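PDB 6Q4S: pentalenene synthase, which probably cyclises (2E,6E)-farnesyl diphosphate to the bicyclic sesquiterpene alcohol 7-epi-alpha-eudesmol with the help of magnesium, releasing diphosphate. Local coordinates for residues Y58-L69 with S186-R194; E165-F176 with G237-E247. All blocks are in the same frame, centred on the assembly; numbering follows the deposited sequence. Where two conformers were deposited one is given.

Contact 1: residues Y58-L69 with S186-R194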
loop_
_atom_site.group_PDB
_atom_site.type_symbol
_atom_site.label_atom_id
_atom_site.label_comp_id
_atom_site.label_asym_id
_atom_site.label_seq_id
_atom_site.Cartn_x
_atom_site.Cartn_y
_atom_site.Cartn_z
ATOM N N TYR A 58 11.425 20.494 -0.046
ATOM C CA TYR A 58 12.154 19.693 0.956
ATOM C C TYR A 58 13.356 20.522 1.481
ATOM O O TYR A 58 14.499 20.160 1.273
ATOM C CB TYR A 58 12.639 18.382 0.331
ATOM C CG TYR A 58 11.463 17.523 -0.132
ATOM C CD1 TYR A 58 10.524 17.086 0.785
ATOM C CD2 TYR A 58 11.284 17.223 -1.459
ATOM C CE1 TYR A 58 9.408 16.377 0.384
ATOM C CE2 TYR A 58 10.163 16.508 -1.865
ATOM C CZ TYR A 58 9.234 16.118 -0.955
ATOM O OH TYR A 58 8.117 15.362 -1.296
ATOM N N PRO A 59 13.084 21.665 2.101
ATOM C CA PRO A 59 14.228 22.596 2.332
ATOM C C PRO A 59 15.243 22.162 3.383
ATOM O O PRO A 59 16.341 22.735 3.407
ATOM C CB PRO A 59 13.528 23.883 2.773
ATOM C CG PRO A 59 12.300 23.372 3.445
ATOM C CD PRO A 59 11.824 22.262 2.538
ATOM N N HIS A 60 14.896 21.182 4.220
ATOM C CA HIS A 60 15.768 20.690 5.291
ATOM C C HIS A 60 16.613 19.490 4.923
ATOM O O HIS A 60 17.236 18.963 5.797
ATOM C CB HIS A 60 14.980 20.378 6.539
ATOM C CG HIS A 60 14.262 21.549 7.101
ATOM N ND1 HIS A 60 14.914 22.617 7.677
ATOM C CD2 HIS A 60 12.934 21.809 7.208
ATOM C CE1 HIS A 60 14.016 23.499 8.084
ATOM N NE2 HIS A 60 12.808 23.017 7.837
ATOM N N ALA A 61 16.645 19.081 3.654
ATOM C CA ALA A 61 17.296 17.855 3.289
ATOM C C ALA A 61 18.788 18.059 3.420
ATOM O O ALA A 61 19.299 19.144 3.059
ATOM C CB ALA A 61 16.960 17.493 1.863
ATOM N N SER A 62 19.509 17.007 3.843
ATOM C CA SER A 62 20.946 17.028 3.674
ATOM C C SER A 62 21.261 17.108 2.208
ATOM O O SER A 62 20.368 16.851 1.358
ATOM C CB SER A 62 21.567 15.766 4.246
ATOM O OG SER A 62 21.268 14.685 3.401
ATOM N N ALA A 63 22.517 17.396 1.877
ATOM C CA ALA A 63 22.889 17.546 0.526
ATOM C C ALA A 63 22.756 16.258 -0.276
ATOM O O ALA A 63 22.415 16.311 -1.486
ATOM C CB ALA A 63 24.299 18.100 0.399
ATOM N N ASP A 64 23.086 15.102 0.306
ATOM C CA ASP A 64 23.037 13.894 -0.494
ATOM C C ASP A 64 21.540 13.487 -0.706
ATOM O O ASP A 64 21.207 12.882 -1.706
ATOM C CB ASP A 64 23.774 12.747 0.174
ATOM C CG ASP A 64 25.299 12.964 0.243
ATOM O OD1 ASP A 64 25.911 13.554 -0.691
ATOM O OD2 ASP A 64 25.861 12.487 1.244
ATOM N N ASP A 65 20.745 13.693 0.319
ATOM C CA ASP A 65 19.299 13.416 0.264
ATOM C C ASP A 65 18.569 14.383 -0.670
ATOM O O ASP A 65 17.612 13.998 -1.329
ATOM C CB ASP A 65 18.705 13.500 1.643
ATOM C CG ASP A 65 19.128 12.338 2.534
ATOM O OD1 ASP A 65 19.586 11.286 2.025
ATOM O OD2 ASP A 65 18.852 12.402 3.746
ATOM N N MET A 66 19.083 15.592 -0.828
ATOM C CA MET A 66 18.518 16.510 -1.813
ATOM C C MET A 66 18.700 15.944 -3.200
ATOM O O MET A 66 17.779 16.001 -4.048
ATOM C CB MET A 66 19.118 17.922 -1.708
ATOM C CG MET A 66 18.515 18.927 -2.670
ATOM S SD MET A 66 16.693 19.118 -2.650
ATOM C CE MET A 66 16.532 19.678 -1.023
ATOM N N VAL A 67 19.849 15.310 -3.443
ATOM C CA VAL A 67 20.050 14.635 -4.719
ATOM C C VAL A 67 18.978 13.489 -4.995
ATOM O O VAL A 67 18.423 13.447 -6.058
ATOM C CB VAL A 67 21.459 14.009 -4.869
ATOM C CG1 VAL A 67 21.566 13.391 -6.272
ATOM C CG2 VAL A 67 22.544 15.102 -4.739
ATOM N N VAL A 68 18.759 12.643 -4.005
ATOM C CA VAL A 68 17.800 11.533 -4.076
ATOM C C VAL A 68 16.402 12.130 -4.329
ATOM O O VAL A 68 15.673 11.647 -5.190
ATOM C CB VAL A 68 17.836 10.755 -2.757
ATOM C CG1 VAL A 68 16.666 9.743 -2.643
ATOM C CG2 VAL A 68 19.152 10.019 -2.637
ATOM N N LEU A 69 16.070 13.213 -3.626
ATOM C CA LEU A 69 14.773 13.884 -3.825
ATOM C C LEU A 69 14.567 14.455 -5.221
ATOM O O LEU A 69 13.499 14.265 -5.811
ATOM C CB LEU A 69 14.456 14.859 -2.712
ATOM C CG LEU A 69 14.242 14.240 -1.340
ATOM C CD1 LEU A 69 14.558 15.258 -0.262
ATOM C CD2 LEU A 69 12.865 13.580 -1.099
ATOM N N SER A 186 3.845 13.125 -1.414
ATOM C CA SER A 186 4.806 14.274 -1.392
ATOM C C SER A 186 5.047 14.783 0.014
ATOM O O SER A 186 6.222 15.065 0.372
ATOM C CB SER A 186 4.400 15.363 -2.381
ATOM O OG SER A 186 4.213 14.809 -3.667
ATOM N N ILE A 187 3.974 14.898 0.800
ATOM C CA ILE A 187 4.031 15.284 2.205
ATOM C C ILE A 187 4.705 14.218 3.037
ATOM O O ILE A 187 5.611 14.516 3.852
ATOM C CB ILE A 187 2.648 15.598 2.775
ATOM C CG1 ILE A 187 2.119 16.913 2.170
ATOM C CG2 ILE A 187 2.697 15.761 4.305
ATOM C CD1 ILE A 187 0.593 17.002 2.171
ATOM N N ASP A 188 4.357 12.957 2.774
ATOM C CA ASP A 188 4.982 11.831 3.483
ATOM C C ASP A 188 6.520 11.921 3.362
ATOM O O ASP A 188 7.215 11.656 4.315
ATOM C CB ASP A 188 4.542 10.485 2.920
ATOM C CG ASP A 188 3.065 10.175 3.140
ATOM O OD1 ASP A 188 2.427 10.682 4.083
ATOM O OD2 ASP A 188 2.546 9.354 2.382
ATOM N N ALA A 189 7.040 12.299 2.206
ATOM C CA ALA A 189 8.456 12.272 2.044
ATOM C C ALA A 189 9.136 13.372 2.882
ATOM O O ALA A 189 10.365 13.370 2.974
ATOM C CB ALA A 189 8.842 12.442 0.600
ATOM N N GLY A 190 8.375 14.352 3.393
ATOM C CA GLY A 190 8.959 15.380 4.214
ATOM C C GLY A 190 9.635 14.804 5.469
ATOM O O GLY A 190 10.665 15.313 5.941
ATOM N N GLU A 191 9.050 13.738 5.983
ATOM C CA GLU A 191 9.539 13.053 7.171
ATOM C C GLU A 191 10.908 12.398 6.797
ATOM O O GLU A 191 11.888 12.555 7.518
ATOM C CB GLU A 191 8.531 11.979 7.593
ATOM C CG GLU A 191 7.327 12.511 8.309
ATOM C CD GLU A 191 6.139 11.570 8.271
ATOM O OE1 GLU A 191 5.877 10.799 9.236
ATOM O OE2 GLU A 191 5.464 11.575 7.235
ATOM N N ARG A 192 11.005 11.756 5.636
ATOM C CA ARG A 192 12.299 11.232 5.192
ATOM C C ARG A 192 13.371 12.308 5.015
ATOM O O ARG A 192 14.514 12.068 5.398
ATOM C CB ARG A 192 12.159 10.397 3.911
ATOM C CG ARG A 192 13.448 10.033 3.185
ATOM C CD ARG A 192 14.265 9.150 4.141
ATOM N NE ARG A 192 15.424 8.668 3.424
ATOM C CZ ARG A 192 16.581 9.324 3.387
ATOM N NH1 ARG A 192 16.691 10.473 3.992
ATOM N NH2 ARG A 192 17.625 8.859 2.734
ATOM N N SER A 193 12.993 13.437 4.424
ATOM C CA SER A 193 13.904 14.499 4.080
ATOM C C SER A 193 14.524 15.193 5.296
ATOM O O SER A 193 15.684 15.604 5.250
ATOM C CB SER A 193 13.173 15.540 3.253
ATOM O OG SER A 193 13.996 16.652 3.070
ATOM N N ARG A 194 13.748 15.314 6.357
ATOM C CA ARG A 194 14.124 16.022 7.534
ATOM C C ARG A 194 14.472 15.127 8.709
ATOM O O ARG A 194 15.073 15.594 9.657
ATOM C CB ARG A 194 13.013 16.950 7.899
ATOM C CG ARG A 194 13.429 18.016 8.911
ATOM C CD ARG A 194 12.266 18.948 9.183
ATOM N NE ARG A 194 12.658 20.042 10.049
ATOM C CZ ARG A 194 11.874 21.036 10.421
ATOM N NH1 ARG A 194 10.606 21.135 10.013
ATOM N NH2 ARG A 194 12.378 21.945 11.218
HETATM O O HOH W 1 17.493 17.346 8.751
HETATM O O HOH W 2 18.200 14.803 4.864
#
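D65 and R192 join the start of helix 63-79 to the last turns of helix 183-194 by a salt bridge, end-on from the guanidinium: NH1 reaches OD2 at 2.9 Å and NH2 reaches OD1 at 3.2 Å. Carboxylate and guanidinium planes stand 78° apart, and both nitrogens meet their oxygens from above the carboxylate plane. R192 NH2 also serves Y129 O. D65 OD2 takes a second donor, a water that gives its other hydrogen to S193 O and accepts from S62 N, the N-cap residue; S62 OG in turn accepts from D65 N. In this all-helical terpene synthase fold, a type I turn from Y58 to A61 links helix 50-57 to helix 63-79 and passes beside helix 183-194. From that turn Y58, its CG anti to the carbonyl carbon (chi1 -62°), sends OH to S186 O at 2.5 Å, in the carbonyl plane and on a lone pair. S193 O also meets A61 CA in a CH···O contact at 3.4 Å. Farther out, the extended R194 lays its guanidinium flat on the H60 ring, centres 3.7 Å apart and planes at 18°, with NH1 held by E299.

Contact 2: residues E165-F176 with G237-E247; sequences EGTLGLDEYAEF and GHNLIAVLRRE
L170 drops its side chain as a knob into the hole between L240, V243, L244 and E247. Its CD1 lies 3.8 Å from L244 CD2, with L240 CD1 and V243 CG1 close by. V243 answers from the other helix with two branches: CG1 presses on the L170 backbone, 3.6 Å from CA, while CG2 sits over one face of the Y173 ring in a CH-pi contact. A chi1 of 177°, CG lying opposite the N, carries Y173 to the first turn of helix 240-248, where CE2 packs on L240 CB and OH is held by D224. The ring's CE1 edge points at the centre of the H238 face, a T-shaped pair with planes at 83°. Losing this ring to an alanine is likely to leave V243 CG2 and the H238 face without their partner and D224 without the phenol hydroxyl. H238 is itself wedged in an aromatic cluster: its CE1 corner meets F176 CE2 at 3.6 Å and L168 CD2 at 3.9 Å, both at the edge of the imidazole.

In this helical terpene synthase fold, helical segments 170-176 and 240-247 run nearly antiparallel, 164° between directions, axes 10.1 Å apart at closest approach, and the loops ahead of them, 165-169 and 237-239, also meet. There R246, bent at chi3, slides its guanidinium between V243 CA on one face and G166 O on the other; NH1 makes a nearly straight hydrogen bond to G237 O, and NH2 makes a weak bond to L168 O. The CA of G166 lies 3.7 Å from R246 NH1. At the first turn of helix 170-180, L170 N donates to E247 OE1 at 3.1 Å, and a water joins E247 OE2 to D171 N.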
loop_
_atom_site.group_PDB
_atom_site.type_symbol
_atom_site.label_atom_id
_atom_site.label_comp_id
_atom_site.label_asym_id
_atom_site.label_seq_id
_atom_site.Cartn_x
_atom_site.Cartn_y
_atom_site.Cartn_z
ATOM N N GLU A 165 -11.889 13.180 -22.206
ATOM C CA GLU A 165 -11.590 14.451 -21.520
ATOM C C GLU A 165 -12.736 15.415 -21.757
ATOM O O GLU A 165 -13.405 15.376 -22.792
ATOM C CB GLU A 165 -10.323 15.063 -22.016
ATOM C CG GLU A 165 -9.124 14.230 -21.688
ATOM C CD GLU A 165 -7.873 14.943 -22.128
ATOM O OE1 GLU A 165 -7.245 14.483 -23.129
ATOM O OE2 GLU A 165 -7.566 15.984 -21.483
ATOM N N GLY A 166 -12.998 16.240 -20.775
ATOM C CA GLY A 166 -14.113 17.116 -20.834
ATOM C C GLY A 166 -15.374 16.485 -20.341
ATOM O O GLY A 166 -16.370 17.164 -20.336
ATOM N N THR A 167 -15.387 15.227 -19.881
ATOM C CA THR A 167 -16.661 14.716 -19.387
ATOM C C THR A 167 -16.909 14.859 -17.896
ATOM O O THR A 167 -18.071 14.677 -17.420
ATOM C CB THR A 167 -16.867 13.282 -19.795
ATOM O OG1 THR A 167 -15.744 12.513 -19.372
ATOM C CG2 THR A 167 -17.030 13.203 -21.335
ATOM N N LEU A 168 -15.882 15.212 -17.125
ATOM C CA LEU A 168 -16.105 15.296 -15.695
ATOM C C LEU A 168 -16.805 16.583 -15.379
ATOM O O LEU A 168 -16.353 17.637 -15.819
ATOM C CB LEU A 168 -14.744 15.207 -14.954
ATOM C CG LEU A 168 -14.187 13.843 -14.565
ATOM C CD1 LEU A 168 -14.414 12.749 -15.562
ATOM C CD2 LEU A 168 -12.727 13.875 -14.205
ATOM N N GLY A 169 -17.838 16.511 -14.551
ATOM C CA GLY A 169 -18.484 17.655 -13.929
ATOM C C GLY A 169 -17.665 18.143 -12.742
ATOM O O GLY A 169 -16.653 17.556 -12.393
ATOM N N LEU A 170 -18.132 19.198 -12.108
ATOM C CA LEU A 170 -17.367 19.870 -11.108
ATOM C C LEU A 170 -17.031 18.979 -9.886
ATOM O O LEU A 170 -15.863 18.932 -9.465
ATOM C CB LEU A 170 -18.038 21.164 -10.648
ATOM C CG LEU A 170 -17.260 21.845 -9.536
ATOM C CD1 LEU A 170 -15.935 22.347 -10.076
ATOM C CD2 LEU A 170 -18.045 22.949 -8.809
ATOM N N ASP A 171 -18.032 18.351 -9.280
ATOM C CA ASP A 171 -17.790 17.570 -8.028
ATOM C C ASP A 171 -16.878 16.347 -8.254
ATOM O O ASP A 171 -15.960 16.087 -7.411
ATOM C CB ASP A 171 -19.096 17.117 -7.370
ATOM C CG ASP A 171 -19.862 18.265 -6.704
ATOM O OD1 ASP A 171 -19.619 19.445 -7.016
ATOM O OD2 ASP A 171 -20.687 17.971 -5.833
ATOM N N GLU A 172 -17.101 15.642 -9.352
ATOM C CA GLU A 172 -16.268 14.509 -9.743
ATOM C C GLU A 172 -14.845 14.968 -10.085
ATOM O O GLU A 172 -13.915 14.164 -9.988
ATOM C CB GLU A 172 -16.752 13.766 -11.009
ATOM C CG GLU A 172 -18.109 13.022 -10.955
ATOM C CD GLU A 172 -18.837 13.037 -12.334
ATOM O OE1 GLU A 172 -19.145 14.169 -12.934
ATOM O OE2 GLU A 172 -19.072 11.909 -12.843
ATOM N N TYR A 173 -14.729 16.143 -10.707
ATOM C CA TYR A 173 -13.441 16.637 -11.145
ATOM C C TYR A 173 -12.644 16.969 -9.891
ATOM O O TYR A 173 -11.490 16.555 -9.829
ATOM C CB TYR A 173 -13.507 17.856 -12.102
ATOM C CG TYR A 173 -12.120 18.320 -12.436
ATOM C CD1 TYR A 173 -11.361 17.655 -13.396
ATOM C CD2 TYR A 173 -11.549 19.342 -11.735
ATOM C CE1 TYR A 173 -10.062 18.011 -13.674
ATOM C CE2 TYR A 173 -10.224 19.717 -11.981
ATOM C CZ TYR A 173 -9.480 19.059 -12.934
ATOM O OH TYR A 173 -8.190 19.458 -13.156
ATOM N N ALA A 174 -13.260 17.639 -8.914
ATOM C CA ALA A 174 -12.602 18.038 -7.691
ATOM C C ALA A 174 -12.127 16.807 -6.933
ATOM O O ALA A 174 -10.980 16.753 -6.483
ATOM C CB ALA A 174 -13.532 18.821 -6.809
ATOM N N GLU A 175 -13.003 15.801 -6.813
ATOM C CA GLU A 175 -12.626 14.512 -6.170
ATOM C C GLU A 175 -11.464 13.854 -6.869
ATOM O O GLU A 175 -10.528 13.430 -6.215
ATOM C CB GLU A 175 -13.783 13.502 -6.163
ATOM C CG GLU A 175 -13.531 12.274 -5.289
ATOM C CD GLU A 175 -14.766 11.369 -5.122
ATOM O OE1 GLU A 175 -14.624 10.155 -5.429
ATOM O OE2 GLU A 175 -15.852 11.872 -4.698
ATOM N N PHE A 176 -11.553 13.743 -8.187
ATOM C CA PHE A 176 -10.494 13.142 -8.992
ATOM C C PHE A 176 -9.099 13.890 -8.906
ATOM O O PHE A 176 -8.001 13.243 -8.882
ATOM C CB PHE A 176 -10.918 13.102 -10.428
ATOM C CG PHE A 176 -10.039 12.297 -11.322
ATOM C CD1 PHE A 176 -9.816 10.965 -11.097
ATOM C CD2 PHE A 176 -9.453 12.861 -12.443
ATOM C CE1 PHE A 176 -9.005 10.212 -11.960
ATOM C CE2 PHE A 176 -8.674 12.115 -13.319
ATOM C CZ PHE A 176 -8.426 10.787 -13.070
ATOM N N GLY A 237 -10.042 20.462 -21.739
ATOM C CA GLY A 237 -11.226 20.516 -20.875
ATOM C C GLY A 237 -11.017 19.919 -19.479
ATOM O O GLY A 237 -11.833 20.168 -18.585
ATOM N N HIS A 238 -9.926 19.153 -19.294
ATOM C CA HIS A 238 -9.506 18.540 -17.984
ATOM C C HIS A 238 -8.715 19.537 -17.087
ATOM O O HIS A 238 -7.542 19.366 -16.773
ATOM C CB HIS A 238 -8.677 17.283 -18.257
ATOM C CG HIS A 238 -8.563 16.366 -17.089
ATOM N ND1 HIS A 238 -9.619 15.587 -16.652
ATOM C CD2 HIS A 238 -7.509 16.072 -16.279
ATOM C CE1 HIS A 238 -9.219 14.855 -15.620
ATOM N NE2 HIS A 238 -7.943 15.126 -15.379
ATOM N N ASN A 239 -9.404 20.575 -16.664
ATOM C CA ASN A 239 -8.784 21.696 -15.975
ATOM C C ASN A 239 -9.878 22.352 -15.185
ATOM O O ASN A 239 -10.980 22.534 -15.705
ATOM C CB ASN A 239 -8.159 22.620 -17.028
ATOM C CG ASN A 239 -7.478 23.792 -16.389
ATOM O OD1 ASN A 239 -6.270 23.775 -16.066
ATOM N ND2 ASN A 239 -8.237 24.801 -16.158
ATOM N N LEU A 240 -9.656 22.669 -13.923
ATOM C CA LEU A 240 -10.680 23.280 -13.093
ATOM C C LEU A 240 -11.499 24.473 -13.753
ATOM O O LEU A 240 -12.751 24.580 -13.575
ATOM C CB LEU A 240 -10.081 23.781 -11.817
ATOM C CG LEU A 240 -11.000 24.536 -10.849
ATOM C CD1 LEU A 240 -12.137 23.643 -10.389
ATOM C CD2 LEU A 240 -10.260 25.070 -9.640
ATOM N N ILE A 241 -10.762 25.354 -14.412
ATOM C CA ILE A 241 -11.302 26.554 -15.082
ATOM C C ILE A 241 -12.330 26.143 -16.136
ATOM O O ILE A 241 -13.491 26.547 -16.065
ATOM C CB ILE A 241 -10.188 27.370 -15.770
ATOM C CG1 ILE A 241 -9.132 27.763 -14.732
ATOM C CG2 ILE A 241 -10.756 28.613 -16.473
ATOM C CD1 ILE A 241 -9.633 28.780 -13.735
ATOM N N ALA A 242 -11.886 25.301 -17.056
ATOM C CA ALA A 242 -12.746 24.718 -18.121
ATOM C C ALA A 242 -13.979 24.001 -17.555
ATOM O O ALA A 242 -15.106 24.130 -18.051
ATOM C CB ALA A 242 -11.939 23.770 -18.949
ATOM N N VAL A 243 -13.786 23.306 -16.457
ATOM C CA VAL A 243 -14.854 22.536 -15.880
ATOM C C VAL A 243 -15.898 23.453 -15.315
ATOM O O VAL A 243 -17.144 23.181 -15.408
ATOM C CB VAL A 243 -14.271 21.591 -14.792
ATOM C CG1 VAL A 243 -15.351 20.977 -13.920
ATOM C CG2 VAL A 243 -13.451 20.500 -15.483
ATOM N N LEU A 244 -15.426 24.507 -14.640
ATOM C CA LEU A 244 -16.347 25.466 -14.031
ATOM C C LEU A 244 -17.200 26.188 -15.107
ATOM O O LEU A 244 -18.378 26.517 -14.848
ATOM C CB LEU A 244 -15.643 26.496 -13.178
ATOM C CG LEU A 244 -15.197 26.075 -11.795
ATOM C CD1 LEU A 244 -14.111 27.006 -11.262
ATOM C CD2 LEU A 244 -16.340 26.074 -10.825
ATOM N N ARG A 245 -16.565 26.473 -16.230
ATOM C CA ARG A 245 -17.194 27.190 -17.286
ATOM C C ARG A 245 -18.285 26.305 -17.910
ATOM O O ARG A 245 -19.365 26.791 -18.150
ATOM C CB ARG A 245 -16.192 27.595 -18.363
ATOM C CG ARG A 245 -16.876 28.155 -19.616
ATOM C CD ARG A 245 -15.890 28.956 -20.401
ATOM N NE ARG A 245 -16.364 29.383 -21.718
ATOM C CZ ARG A 245 -16.444 28.602 -22.798
ATOM N NH1 ARG A 245 -16.146 27.292 -22.755
ATOM N NH2 ARG A 245 -16.850 29.133 -23.938
ATOM N N ARG A 246 -17.968 25.038 -18.201
ATOM C CA ARG A 246 -18.970 24.041 -18.667
ATOM C C ARG A 246 -20.085 23.943 -17.693
ATOM O O ARG A 246 -21.201 24.168 -18.053
ATOM C CB ARG A 246 -18.378 22.658 -18.862
ATOM C CG ARG A 246 -17.730 22.468 -20.227
ATOM C CD ARG A 246 -17.478 20.998 -20.549
ATOM N NE ARG A 246 -17.069 20.197 -19.377
ATOM C CZ ARG A 246 -15.811 19.992 -18.939
ATOM N NH1 ARG A 246 -14.722 20.524 -19.551
ATOM N NH2 ARG A 246 -15.633 19.219 -17.860
ATOM N N GLU A 247 -19.759 23.710 -16.433
ATOM C CA GLU A 247 -20.752 23.627 -15.376
ATOM C C GLU A 247 -21.641 24.879 -15.226
ATOM O O GLU A 247 -22.866 24.756 -15.074
ATOM C CB GLU A 247 -20.070 23.363 -14.036
ATOM C CG GLU A 247 -20.992 23.017 -12.877
ATOM C CD GLU A 247 -21.014 21.535 -12.510
ATOM O OE1 GLU A 247 -20.558 20.678 -13.323
ATOM O OE2 GLU A 247 -21.461 21.262 -11.370
HETATM O O HOH W 3 -7.402 18.733 -20.970
HETATM O O HOH W 4 -11.864 15.653 -18.384
HETATM O O HOH W 5 -20.847 18.849 -9.894
#

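How the contacts relate
Contact 1 and contact 2 lie on opposite sides of the chain's centre, their centres 33 Å apart and nearest atoms about 13 Å apart, so they do not touch. They are linked through sequence: helix 170-180 of contact 2 is followed directly by helix 183-194 of contact 1, and the four segments alternate along the chain. The two contacts lie at different distances from residues of the probable metal and substrate site. In contact 2 the side chain of Y173 is about 4 Å from that of R177, a likely substrate ligand, and N239 about 4 Å from S227, a likely magnesium ligand. Contact 1 sits farther back, the S186 side chain about 9 Å from that of N223, another probable magnesium ligand.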